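Carbonic anhydrase (Neosartorya fumigata, PDB 6LAC) probably catalyses the reversible hydration of carbon dioxide to hydrogencarbonate and a proton, as a zinc-dependent carbonic anhydrase of the beta class. Local coordinates at residues V19-Q24 and S45-D50; Q28-G33 and E51-R56; V85-Y90 and W164-D169; S109-L114 and E136-E141. The protein carries 1 engineered substitution. All coordinates share one frame; numbering follows the deposited sequence.

Contact 1: V19-Q24 and S45-D50; sequences VPWRRQ and SGLPAD
Trp21 and Arg22 reach from a type I beta turn, Val19 to Arg22, onto the loop Ser45 to Pro48 that leads to strand 52-57 of the beta-class carbonic anhydrase sheet. The turn closes through Arg22 N and Val19 O, and presents two unlike side chains. Arg22 sets out with CG anti to its backbone N (chi1 -157°) and stays extended as far as NE. Its CB and CG run past Leu47 CD2, which lies 3.8 Å from Arg22 CG. Next, Arg22 CD lies 3.4 Å from Gly46 O. The flat tip then has Pro48 CD over one face, 3.7 Å from Arg22 NE. Arginine suits this place because its long apolar stem packs on leucine while its charged end forms a salt bridge with Glu51. Gly46, at positive phi, has no side chain to collide with Val19 CG1. Ser45 OG accepts the N-H of Leu47, an ST turn that shapes this loop, and is hydrogen-bonded to Leu42 O as well. Tryptophan joins a wide apolar surface to a single N-H: Leu47 CD1 packs at 3.9 Å from Trp21 CD1, and Trp21 NE1 donates to Ser45 O at 2.8 Å, with the oxygen close to the indole plane.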
# COMPACT_ATOMS: atom_id res chain seq x y z
N VAL A 19 -12.47 0.65 -19.02
CA VAL A 19 -11.29 -0.11 -18.53
C VAL A 19 -11.72 -1.56 -18.37
O VAL A 19 -12.85 -1.83 -17.98
CB VAL A 19 -10.68 0.53 -17.26
CG1 VAL A 19 -10.22 1.96 -17.52
CG2 VAL A 19 -11.63 0.49 -16.09
N PRO A 20 -10.80 -2.49 -18.68
CA PRO A 20 -11.15 -3.92 -18.71
C PRO A 20 -11.44 -4.53 -17.33
O PRO A 20 -12.09 -5.53 -17.23
CB PRO A 20 -9.95 -4.61 -19.36
CG PRO A 20 -8.83 -3.59 -19.41
CD PRO A 20 -9.46 -2.23 -19.21
N TRP A 21 -11.01 -3.85 -16.25
CA TRP A 21 -11.30 -4.26 -14.86
C TRP A 21 -12.55 -3.59 -14.28
O TRP A 21 -12.82 -3.72 -13.06
CB TRP A 21 -10.09 -3.96 -13.97
CG TRP A 21 -9.54 -2.58 -14.14
CD1 TRP A 21 -9.94 -1.47 -13.46
CD2 TRP A 21 -8.47 -2.17 -14.99
NE1 TRP A 21 -9.18 -0.40 -13.85
CE2 TRP A 21 -8.26 -0.80 -14.75
CE3 TRP A 21 -7.65 -2.82 -15.91
CZ2 TRP A 21 -7.28 -0.06 -15.40
CZ3 TRP A 21 -6.66 -2.11 -16.56
CH2 TRP A 21 -6.51 -0.73 -16.31
N ARG A 22 -13.34 -2.88 -15.08
CA ARG A 22 -14.63 -2.34 -14.60
C ARG A 22 -15.70 -2.52 -15.68
O ARG A 22 -16.29 -1.51 -16.09
CB ARG A 22 -14.54 -0.88 -14.15
CG ARG A 22 -15.63 -0.46 -13.18
CD ARG A 22 -15.95 1.00 -13.08
NE ARG A 22 -16.85 1.24 -11.98
CZ ARG A 22 -17.87 2.11 -11.97
NH1 ARG A 22 -18.15 2.85 -13.03
NH2 ARG A 22 -18.65 2.20 -10.91
N ARG A 23 -15.97 -3.76 -16.08
CA ARG A 23 -17.08 -4.02 -17.05
C ARG A 23 -18.43 -3.84 -16.34
O ARG A 23 -19.43 -3.59 -17.04
CB ARG A 23 -16.91 -5.39 -17.72
CG ARG A 23 -15.60 -5.58 -18.47
CD ARG A 23 -15.30 -4.55 -19.54
NE ARG A 23 -14.22 -4.99 -20.42
CZ ARG A 23 -13.65 -4.24 -21.36
NH1 ARG A 23 -14.07 -3.00 -21.57
NH2 ARG A 23 -12.66 -4.73 -22.08
N GLN A 24 -18.51 -3.95 -15.00
CA GLN A 24 -19.75 -3.57 -14.27
C GLN A 24 -19.40 -2.77 -13.03
O GLN A 24 -18.30 -2.91 -12.49
CB GLN A 24 -20.57 -4.81 -13.92
CG GLN A 24 -19.96 -5.68 -12.84
CD GLN A 24 -20.55 -7.07 -12.83
OE1 GLN A 24 -20.03 -7.99 -13.46
NE2 GLN A 24 -21.66 -7.24 -12.12
N SER A 45 -7.48 5.35 -12.73
CA SER A 45 -7.86 3.91 -12.57
C SER A 45 -9.18 3.60 -13.27
O SER A 45 -9.45 2.40 -13.50
CB SER A 45 -8.00 3.56 -11.13
OG SER A 45 -9.07 4.24 -10.51
N GLY A 46 -10.02 4.59 -13.53
CA GLY A 46 -11.38 4.30 -14.03
C GLY A 46 -12.30 3.77 -12.94
O GLY A 46 -13.38 3.26 -13.27
N LEU A 47 -11.89 3.79 -11.66
CA LEU A 47 -12.66 3.23 -10.55
C LEU A 47 -13.02 4.32 -9.56
O LEU A 47 -12.16 5.11 -9.17
CB LEU A 47 -11.80 2.18 -9.82
CG LEU A 47 -11.50 0.89 -10.58
CD1 LEU A 47 -10.41 0.07 -9.88
CD2 LEU A 47 -12.76 0.07 -10.74
N PRO A 48 -14.23 4.31 -9.01
CA PRO A 48 -14.51 5.10 -7.83
C PRO A 48 -13.72 4.57 -6.63
O PRO A 48 -13.37 3.39 -6.64
CB PRO A 48 -16.01 4.95 -7.59
CG PRO A 48 -16.36 3.68 -8.30
CD PRO A 48 -15.34 3.44 -9.40
N ALA A 49 -13.42 5.41 -5.66
CA ALA A 49 -12.57 5.06 -4.50
C ALA A 49 -13.11 3.83 -3.80
O ALA A 49 -12.31 3.02 -3.27
CB ALA A 49 -12.48 6.25 -3.58
N ASP A 50 -14.43 3.69 -3.70
CA ASP A 50 -15.01 2.59 -2.90
C ASP A 50 -14.89 1.24 -3.63
O ASP A 50 -15.15 0.23 -2.97
CB ASP A 50 -16.46 2.89 -2.48
CG ASP A 50 -17.48 3.04 -3.58
OD1 ASP A 50 -17.17 2.84 -4.77
OD2 ASP A 50 -18.63 3.41 -3.23

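Contact 2: Q28-G33 and E51-R56; sequences QVLWIG and EIFEYR
Five backbone hydrogen bonds join the strand segment 29-33 to 51-55 as parallel neighbours in the sheet. Val29 N, Trp31 N and Gly33 N donate to Glu51 O, Phe53 O and Tyr55 O, while Val29 O and Trp31 O accept from Phe53 N and Tyr55 N; the bond from Trp31 N to Phe53 O measures 2.9 Å. A water bridges the Gln28 side chain to the second strand, accepting from Gln28 NE2 and donating to Ile52 O at 2.7 Å. Within strand 52-57, Arg56 grips one oxygen of Glu54 side-on: Arg56 NE and NH2 each lie 2.8 Å from Glu54 OE2, which is met on its anti side. The guanidinium gets there by a bend at chi3 (-65°), and the same bend lays one of its faces over Gly33, with Arg56 NH1 3.6 Å from Gly33 CA. Glycine leaves room for that group. Arg56 NH2 also lies 3.9 Å from Trp31 CD1; this NH2 forms a salt bridge, and Trp31 NE1 a hydrogen bond, with Glu41 OE1. Trp31 CB packs on Ile52 CG2 at 3.8 Å. The other side of the sheet is largely apolar: Leu30 CD1 touches Phe53 CD2 at 3.9 Å and also meets Tyr55 CB, and helix 66-77 packs on Leu30 and Tyr55. Across the dimer, Tyr55 OH is hydrogen-bonded to Tyr55 OH of the second subunit. Glu54 is a zinc ligand in another structure of this protein; Arg56 probably balances part of its charge, and a metal bound there would probably share the carboxylate with it.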
# COMPACT_ATOMS: atom_id res chain seq x y z
N GLN A 28 -15.20 -4.92 -6.24
CA GLN A 28 -13.89 -4.46 -5.76
C GLN A 28 -12.81 -4.98 -6.68
O GLN A 28 -12.88 -6.09 -7.18
CB GLN A 28 -13.66 -4.87 -4.33
CG GLN A 28 -14.29 -3.89 -3.35
CD GLN A 28 -14.07 -4.40 -1.96
OE1 GLN A 28 -14.57 -5.47 -1.62
NE2 GLN A 28 -13.23 -3.71 -1.21
N VAL A 29 -11.79 -4.16 -6.87
CA VAL A 29 -10.60 -4.50 -7.68
C VAL A 29 -9.38 -4.41 -6.77
O VAL A 29 -9.23 -3.39 -6.06
CB VAL A 29 -10.48 -3.54 -8.88
CG1 VAL A 29 -9.22 -3.81 -9.66
CG2 VAL A 29 -11.76 -3.59 -9.75
N LEU A 30 -8.53 -5.43 -6.80
CA LEU A 30 -7.24 -5.34 -6.06
C LEU A 30 -6.31 -4.54 -6.94
O LEU A 30 -5.95 -4.97 -8.06
CB LEU A 30 -6.71 -6.74 -5.79
CG LEU A 30 -5.26 -6.82 -5.30
CD1 LEU A 30 -5.04 -6.03 -4.00
CD2 LEU A 30 -4.83 -8.23 -5.15
N TRP A 31 -5.90 -3.38 -6.44
CA TRP A 31 -5.02 -2.42 -7.15
C TRP A 31 -3.65 -2.51 -6.50
O TRP A 31 -3.56 -2.13 -5.31
CB TRP A 31 -5.59 -1.02 -7.08
CG TRP A 31 -4.87 -0.04 -7.93
CD1 TRP A 31 -3.73 0.67 -7.66
CD2 TRP A 31 -5.26 0.33 -9.25
NE1 TRP A 31 -3.38 1.41 -8.75
CE2 TRP A 31 -4.31 1.24 -9.74
CE3 TRP A 31 -6.31 -0.04 -10.09
CZ2 TRP A 31 -4.39 1.80 -11.03
CZ3 TRP A 31 -6.40 0.51 -11.34
CH2 TRP A 31 -5.46 1.41 -11.80
N ILE A 32 -2.64 -2.96 -7.18
CA ILE A 32 -1.25 -3.10 -6.68
C ILE A 32 -0.44 -1.99 -7.30
O ILE A 32 -0.24 -1.99 -8.51
CB ILE A 32 -0.68 -4.46 -6.97
CG1 ILE A 32 -1.52 -5.54 -6.31
CG2 ILE A 32 0.78 -4.55 -6.54
CD1 ILE A 32 -1.26 -6.95 -6.81
N GLY A 33 -0.03 -1.03 -6.50
CA GLY A 33 0.73 0.14 -6.93
C GLY A 33 2.00 0.24 -6.11
O GLY A 33 2.29 -0.53 -5.18
N GLU A 51 -14.45 1.22 -4.88
CA GLU A 51 -14.26 -0.05 -5.61
C GLU A 51 -12.79 -0.47 -5.56
O GLU A 51 -12.40 -1.44 -6.20
CB GLU A 51 -14.74 0.10 -7.06
CG GLU A 51 -16.26 0.26 -7.13
CD GLU A 51 -16.80 0.31 -8.54
OE1 GLU A 51 -16.12 0.01 -9.54
OE2 GLU A 51 -18.01 0.72 -8.63
N ILE A 52 -11.94 0.32 -4.93
CA ILE A 52 -10.48 0.04 -4.92
C ILE A 52 -10.11 -0.62 -3.59
O ILE A 52 -10.39 -0.06 -2.54
CB ILE A 52 -9.66 1.31 -5.19
CG1 ILE A 52 -10.04 1.98 -6.53
CG2 ILE A 52 -8.15 0.99 -5.13
CD1 ILE A 52 -9.32 3.32 -6.80
N PHE A 53 -9.48 -1.77 -3.66
CA PHE A 53 -8.85 -2.43 -2.52
C PHE A 53 -7.37 -2.35 -2.84
O PHE A 53 -6.89 -3.02 -3.76
CB PHE A 53 -9.41 -3.86 -2.40
CG PHE A 53 -8.83 -4.59 -1.23
CD1 PHE A 53 -9.28 -4.32 0.05
CD2 PHE A 53 -7.86 -5.56 -1.41
CE1 PHE A 53 -8.70 -4.97 1.12
CE2 PHE A 53 -7.28 -6.19 -0.31
CZ PHE A 53 -7.71 -5.89 0.94
N GLU A 54 -6.66 -1.47 -2.14
CA GLU A 54 -5.34 -0.99 -2.60
C GLU A 54 -4.23 -1.66 -1.80
O GLU A 54 -4.22 -1.48 -0.55
CB GLU A 54 -5.34 0.52 -2.49
CG GLU A 54 -4.08 1.17 -3.00
CD GLU A 54 -4.09 2.70 -2.93
OE1 GLU A 54 -4.94 3.23 -2.21
OE2 GLU A 54 -3.19 3.32 -3.53
N TYR A 55 -3.28 -2.28 -2.47
CA TYR A 55 -2.05 -2.77 -1.85
C TYR A 55 -0.93 -1.97 -2.48
O TYR A 55 -0.71 -2.03 -3.70
CB TYR A 55 -1.86 -4.28 -2.08
CG TYR A 55 -0.63 -4.83 -1.38
CD1 TYR A 55 -0.53 -4.73 0.00
CD2 TYR A 55 0.46 -5.33 -2.06
CE1 TYR A 55 0.60 -5.13 0.71
CE2 TYR A 55 1.59 -5.74 -1.36
CZ TYR A 55 1.66 -5.62 0.02
OH TYR A 55 2.79 -5.90 0.78
N ARG A 56 -0.25 -1.16 -1.68
CA ARG A 56 0.79 -0.26 -2.21
C ARG A 56 2.10 -0.59 -1.55
O ARG A 56 2.21 -0.51 -0.32
CB ARG A 56 0.39 1.20 -2.09
CG ARG A 56 1.36 2.10 -2.84
CD ARG A 56 0.73 3.46 -3.06
NE ARG A 56 -0.44 3.45 -3.93
CZ ARG A 56 -0.45 3.52 -5.26
NH1 ARG A 56 0.65 3.60 -5.95
NH2 ARG A 56 -1.62 3.44 -5.88
O HOH W 1 -11.75 -1.46 -0.61

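Contact 3: V85-Y90 and W164-D169; sequences VICGHY and WGMVYD. With ZN (zinc ion), chain C.
Tyr90 and Val167 meet at about a right angle, the valine methyl CG1 sitting over the middle of the phenol ring. This is a CH-pi contact, 3.5 Å from Val167 CG1 to the centroid of the Tyr90 ring and only 12° off its normal. Val167 CG1 is anti to the backbone N, which carries the methyl up against the ring. Asp169 crosses the same ring obliquely: its carboxylate plane is turned 70° from it, and Asp169 OD2 stands 3.6 Å from Tyr90 CD2. Both residues have polar partners elsewhere: Tyr90 OH bonds Glu136, while Asp169 OD1 accepts from Ala171 N and OD2 forms a salt bridge with Arg132. The two strands that carry these residues are parallel and central in the sheet of the beta-class carbonic anhydrase fold, bonded through Ile86, Gly88 and Tyr90 on one side and Trp164, Met166 and Tyr168 on the other. Met166 packs on both Val85 and Cys87. Met166 CG lies 3.8 Å from Val85 CG1, and a bend at chi3 (-74°) returns Met166 CE to 3.6 Å from Cys87 SG. That sulfur is itself an apolar contact surface for Met166 CG, SD and CE. His89 keeps its CB at the edge of the Tyr168 ring, 4.1 Å from Tyr168 CD2. Its CG lies between the backbone N and the carbonyl carbon, and the imidazole leads away from strand 162-169; His89 NE2 binds the zinc ion at 2.1 Å together with Cys34, Asp36 and Cys92.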
# COMPACT_ATOMS: atom_id res chain seq x y z
N VAL A 85 -5.22 -5.31 -10.79
CA VAL A 85 -4.42 -4.43 -11.66
C VAL A 85 -3.06 -4.28 -11.02
O VAL A 85 -3.03 -3.89 -9.81
CB VAL A 85 -5.13 -3.09 -11.85
CG1 VAL A 85 -4.25 -2.20 -12.73
CG2 VAL A 85 -6.49 -3.24 -12.48
N ILE A 86 -1.98 -4.50 -11.73
CA ILE A 86 -0.63 -4.09 -11.30
C ILE A 86 -0.30 -2.82 -12.04
O ILE A 86 -0.24 -2.84 -13.28
CB ILE A 86 0.40 -5.19 -11.51
CG1 ILE A 86 -0.06 -6.45 -10.79
CG2 ILE A 86 1.80 -4.72 -11.07
CD1 ILE A 86 0.90 -7.59 -10.83
N CYS A 87 -0.20 -1.72 -11.32
CA CYS A 87 0.05 -0.40 -11.90
C CYS A 87 1.46 0.04 -11.57
O CYS A 87 1.76 0.28 -10.38
CB CYS A 87 -0.92 0.60 -11.37
SG CYS A 87 -0.85 2.18 -12.24
N GLY A 88 2.34 0.17 -12.54
CA GLY A 88 3.62 0.86 -12.39
C GLY A 88 3.49 2.31 -12.72
O GLY A 88 2.40 2.79 -13.05
N HIS A 89 4.60 3.04 -12.55
CA HIS A 89 4.51 4.49 -12.81
C HIS A 89 5.86 5.02 -13.27
O HIS A 89 6.88 4.73 -12.70
CB HIS A 89 3.97 5.23 -11.57
CG HIS A 89 4.90 5.19 -10.45
ND1 HIS A 89 5.72 6.27 -10.09
CD2 HIS A 89 5.32 4.16 -9.70
CE1 HIS A 89 6.52 5.89 -9.13
NE2 HIS A 89 6.30 4.62 -8.86
N TYR A 90 5.76 5.83 -14.31
CA TYR A 90 6.98 6.51 -14.79
C TYR A 90 7.56 7.43 -13.71
O TYR A 90 6.81 8.13 -13.04
CB TYR A 90 6.73 7.21 -16.12
CG TYR A 90 6.30 6.28 -17.23
CD1 TYR A 90 7.10 5.24 -17.68
CD2 TYR A 90 5.10 6.47 -17.87
CE1 TYR A 90 6.69 4.38 -18.69
CE2 TYR A 90 4.66 5.63 -18.88
CZ TYR A 90 5.47 4.61 -19.31
OH TYR A 90 5.00 3.83 -20.35
N TRP A 164 -4.28 -7.58 -14.83
CA TRP A 164 -4.08 -6.55 -15.86
C TRP A 164 -2.80 -5.81 -15.49
O TRP A 164 -2.53 -5.59 -14.28
CB TRP A 164 -5.25 -5.61 -15.93
CG TRP A 164 -6.58 -6.30 -16.08
CD1 TRP A 164 -7.46 -6.55 -15.09
CD2 TRP A 164 -7.12 -6.84 -17.30
NE1 TRP A 164 -8.56 -7.17 -15.60
CE2 TRP A 164 -8.36 -7.41 -16.93
CE3 TRP A 164 -6.65 -6.98 -18.61
CZ2 TRP A 164 -9.20 -8.03 -17.88
CZ3 TRP A 164 -7.48 -7.60 -19.54
CH2 TRP A 164 -8.72 -8.11 -19.16
N GLY A 165 -2.02 -5.36 -16.44
CA GLY A 165 -0.89 -4.45 -16.21
C GLY A 165 -1.17 -3.10 -16.78
O GLY A 165 -1.69 -2.98 -17.91
N MET A 166 -0.78 -2.06 -16.05
CA MET A 166 -0.79 -0.73 -16.66
C MET A 166 0.36 0.08 -16.11
O MET A 166 1.01 -0.31 -15.13
CB MET A 166 -2.09 -0.03 -16.43
CG MET A 166 -2.37 0.19 -15.03
SD MET A 166 -3.71 1.38 -14.73
CE MET A 166 -2.94 2.96 -15.12
N VAL A 167 0.64 1.19 -16.78
CA VAL A 167 1.60 2.21 -16.28
C VAL A 167 0.95 3.57 -16.26
O VAL A 167 0.26 3.95 -17.21
CB VAL A 167 2.86 2.23 -17.11
CG1 VAL A 167 3.88 3.15 -16.50
CG2 VAL A 167 3.42 0.87 -17.36
N TYR A 168 1.13 4.27 -15.16
CA TYR A 168 0.61 5.62 -14.97
C TYR A 168 1.71 6.62 -15.26
O TYR A 168 2.83 6.49 -14.79
CB TYR A 168 0.14 5.73 -13.54
CG TYR A 168 -0.07 7.13 -13.05
CD1 TYR A 168 -0.99 7.97 -13.61
CD2 TYR A 168 0.64 7.59 -11.94
CE1 TYR A 168 -1.15 9.29 -13.14
CE2 TYR A 168 0.47 8.86 -11.42
CZ TYR A 168 -0.42 9.71 -12.05
OH TYR A 168 -0.61 10.98 -11.52
N ASP A 169 1.34 7.64 -16.04
CA ASP A 169 2.26 8.76 -16.39
C ASP A 169 1.75 10.06 -15.77
O ASP A 169 0.72 10.58 -16.25
CB ASP A 169 2.30 8.87 -17.91
CG ASP A 169 3.36 9.84 -18.41
OD1 ASP A 169 3.61 10.84 -17.71
OD2 ASP A 169 3.94 9.53 -19.48
ZN ZN C . 7.64 3.55 -7.72
O HOH W 2 4.14 8.64 -13.26

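Contact 4: S109-L114 and E136-E141; sequences SVLDTL and ELNVLE
Helix 107-117 steeply crosses helix 127-148, which itself packs on the sheet, with an angle of 110° between their short segments and 10.6 Å between the axes. Such a wide separation is bridged mainly by one long side chain, Leu114, whose two methyls fall on neighbouring positions of the facing helix. Its CG is anti to the carbonyl carbon (chi1 -80°), and the branch then splits. Leu114 CD1 lies 3.5 Å from Asn138 CB, the two side chains crossing at about a right angle. Leu114 and Glu141 instead slide past each other in opposite directions, which puts Leu114 CD2 3.4 Å from Glu141 CG; the same methyl, Leu114 CD2, also meets Leu137 CB, 4.2 Å away. A branched leucine suits this place because each methyl finds its own partner. Asn138 and Glu141 offer Leu114 their aliphatic parts, while their polar ends are engaged elsewhere. The amide ND2 of Asn138 bonds Gly59 O, and a bend at chi2 (-88°) accompanies the bond between Glu141 OE2 and His118. On the near turn of helix 107-117, Val110 CG1 adds a looser touch at 4.1 Å from Asn138 OD1. Farther round, Leu111 packs on Met61 and Leu103, and Leu114 also on Leu134 of helix 127-148, whose Val139 and Leu140 turn to Leu178 of strand 174-178.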
# COMPACT_ATOMS: atom_id res chain seq x y z
N SER A 109 16.62 -8.53 -6.00
CA SER A 109 16.86 -9.70 -6.90
C SER A 109 15.91 -9.62 -8.10
O SER A 109 16.33 -9.89 -9.26
CB SER A 109 16.71 -11.01 -6.19
OG SER A 109 17.42 -11.02 -4.95
N VAL A 110 14.65 -9.26 -7.90
CA VAL A 110 13.70 -9.10 -9.03
C VAL A 110 14.24 -8.09 -10.04
O VAL A 110 14.25 -8.36 -11.24
CB VAL A 110 12.32 -8.67 -8.52
CG1 VAL A 110 11.39 -8.25 -9.66
CG2 VAL A 110 11.77 -9.80 -7.67
N LEU A 111 14.71 -6.95 -9.55
CA LEU A 111 15.22 -5.90 -10.46
C LEU A 111 16.54 -6.36 -11.11
O LEU A 111 16.74 -6.04 -12.28
CB LEU A 111 15.37 -4.59 -9.68
CG LEU A 111 14.05 -3.95 -9.28
CD1 LEU A 111 14.29 -2.74 -8.42
CD2 LEU A 111 13.19 -3.58 -10.46
N ASP A 112 17.40 -7.07 -10.37
CA ASP A 112 18.65 -7.58 -10.96
C ASP A 112 18.25 -8.50 -12.11
O ASP A 112 18.86 -8.41 -13.22
CB ASP A 112 19.57 -8.18 -9.90
CG ASP A 112 20.33 -7.14 -9.06
OD1 ASP A 112 20.40 -5.95 -9.47
OD2 ASP A 112 20.81 -7.52 -7.99
N THR A 113 17.35 -9.44 -11.87
CA THR A 113 16.88 -10.35 -12.92
C THR A 113 16.23 -9.62 -14.09
O THR A 113 16.46 -10.02 -15.23
CB THR A 113 15.95 -11.40 -12.34
OG1 THR A 113 16.80 -12.25 -11.58
CG2 THR A 113 15.22 -12.17 -13.40
N LEU A 114 15.41 -8.58 -13.88
CA LEU A 114 14.88 -7.79 -15.01
C LEU A 114 16.03 -7.27 -15.84
O LEU A 114 15.97 -7.30 -17.05
CB LEU A 114 14.05 -6.59 -14.55
CG LEU A 114 12.64 -6.88 -14.13
CD1 LEU A 114 12.04 -5.56 -13.63
CD2 LEU A 114 11.84 -7.47 -15.28
N GLU A 136 8.04 -0.54 -17.25
CA GLU A 136 7.10 -1.34 -18.07
C GLU A 136 7.42 -2.82 -17.91
O GLU A 136 6.49 -3.65 -17.77
CB GLU A 136 7.19 -0.93 -19.55
CG GLU A 136 6.76 0.50 -19.81
CD GLU A 136 7.17 1.11 -21.14
OE1 GLU A 136 7.81 0.37 -21.91
OE2 GLU A 136 6.86 2.31 -21.36
N LEU A 137 8.68 -3.17 -18.02
CA LEU A 137 9.10 -4.57 -17.93
C LEU A 137 8.73 -5.11 -16.56
O LEU A 137 8.38 -6.30 -16.43
CB LEU A 137 10.59 -4.74 -18.24
CG LEU A 137 10.96 -4.51 -19.71
CD1 LEU A 137 12.44 -4.23 -19.82
CD2 LEU A 137 10.60 -5.72 -20.55
N ASN A 138 8.92 -4.33 -15.50
CA ASN A 138 8.57 -4.79 -14.14
C ASN A 138 7.07 -5.09 -14.10
O ASN A 138 6.69 -6.10 -13.51
CB ASN A 138 9.03 -3.78 -13.12
CG ASN A 138 8.76 -4.19 -11.71
OD1 ASN A 138 9.16 -5.29 -11.32
ND2 ASN A 138 8.09 -3.30 -10.97
N VAL A 139 6.24 -4.22 -14.64
CA VAL A 139 4.77 -4.50 -14.65
C VAL A 139 4.51 -5.81 -15.38
O VAL A 139 3.83 -6.68 -14.82
CB VAL A 139 3.97 -3.36 -15.27
CG1 VAL A 139 2.51 -3.75 -15.37
CG2 VAL A 139 4.09 -2.07 -14.45
N LEU A 140 5.12 -6.00 -16.54
CA LEU A 140 4.84 -7.23 -17.32
C LEU A 140 5.27 -8.43 -16.52
O LEU A 140 4.52 -9.43 -16.47
CB LEU A 140 5.58 -7.14 -18.64
CG LEU A 140 5.00 -6.20 -19.68
CD1 LEU A 140 5.99 -6.07 -20.84
CD2 LEU A 140 3.64 -6.66 -20.17
N GLU A 141 6.45 -8.40 -15.92
CA GLU A 141 6.95 -9.59 -15.19
C GLU A 141 6.14 -9.77 -13.92
O GLU A 141 5.86 -10.93 -13.55
CB GLU A 141 8.45 -9.45 -14.96
CG GLU A 141 9.21 -9.45 -16.28
CD GLU A 141 9.63 -10.78 -16.88
OE1 GLU A 141 8.86 -11.78 -16.74
OE2 GLU A 141 10.74 -10.82 -17.49

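In the fold
From the N terminus, the turn at 19-24 comes first and strand 29-34 follows. Contact 1 closes a loop from that turn to 45-50, and contact 2 closes one from 28-33 to 51-56; their segments alternate, so the two loops cross. Both touch the second subunit. Contact 3 comes later in the chain, spanning 73 residues from strand 83-89 to strand 162-169, and contact 4 is nested inside that helical excursion. Strands 29-34 and 83-89 are neighbours, so contacts 2 and 3 share one sheet. Trp21 packs contact 1 onto contact 3, while Val139 and Glu136 bring helix 127-148 of contact 4 against the strands of contact 3.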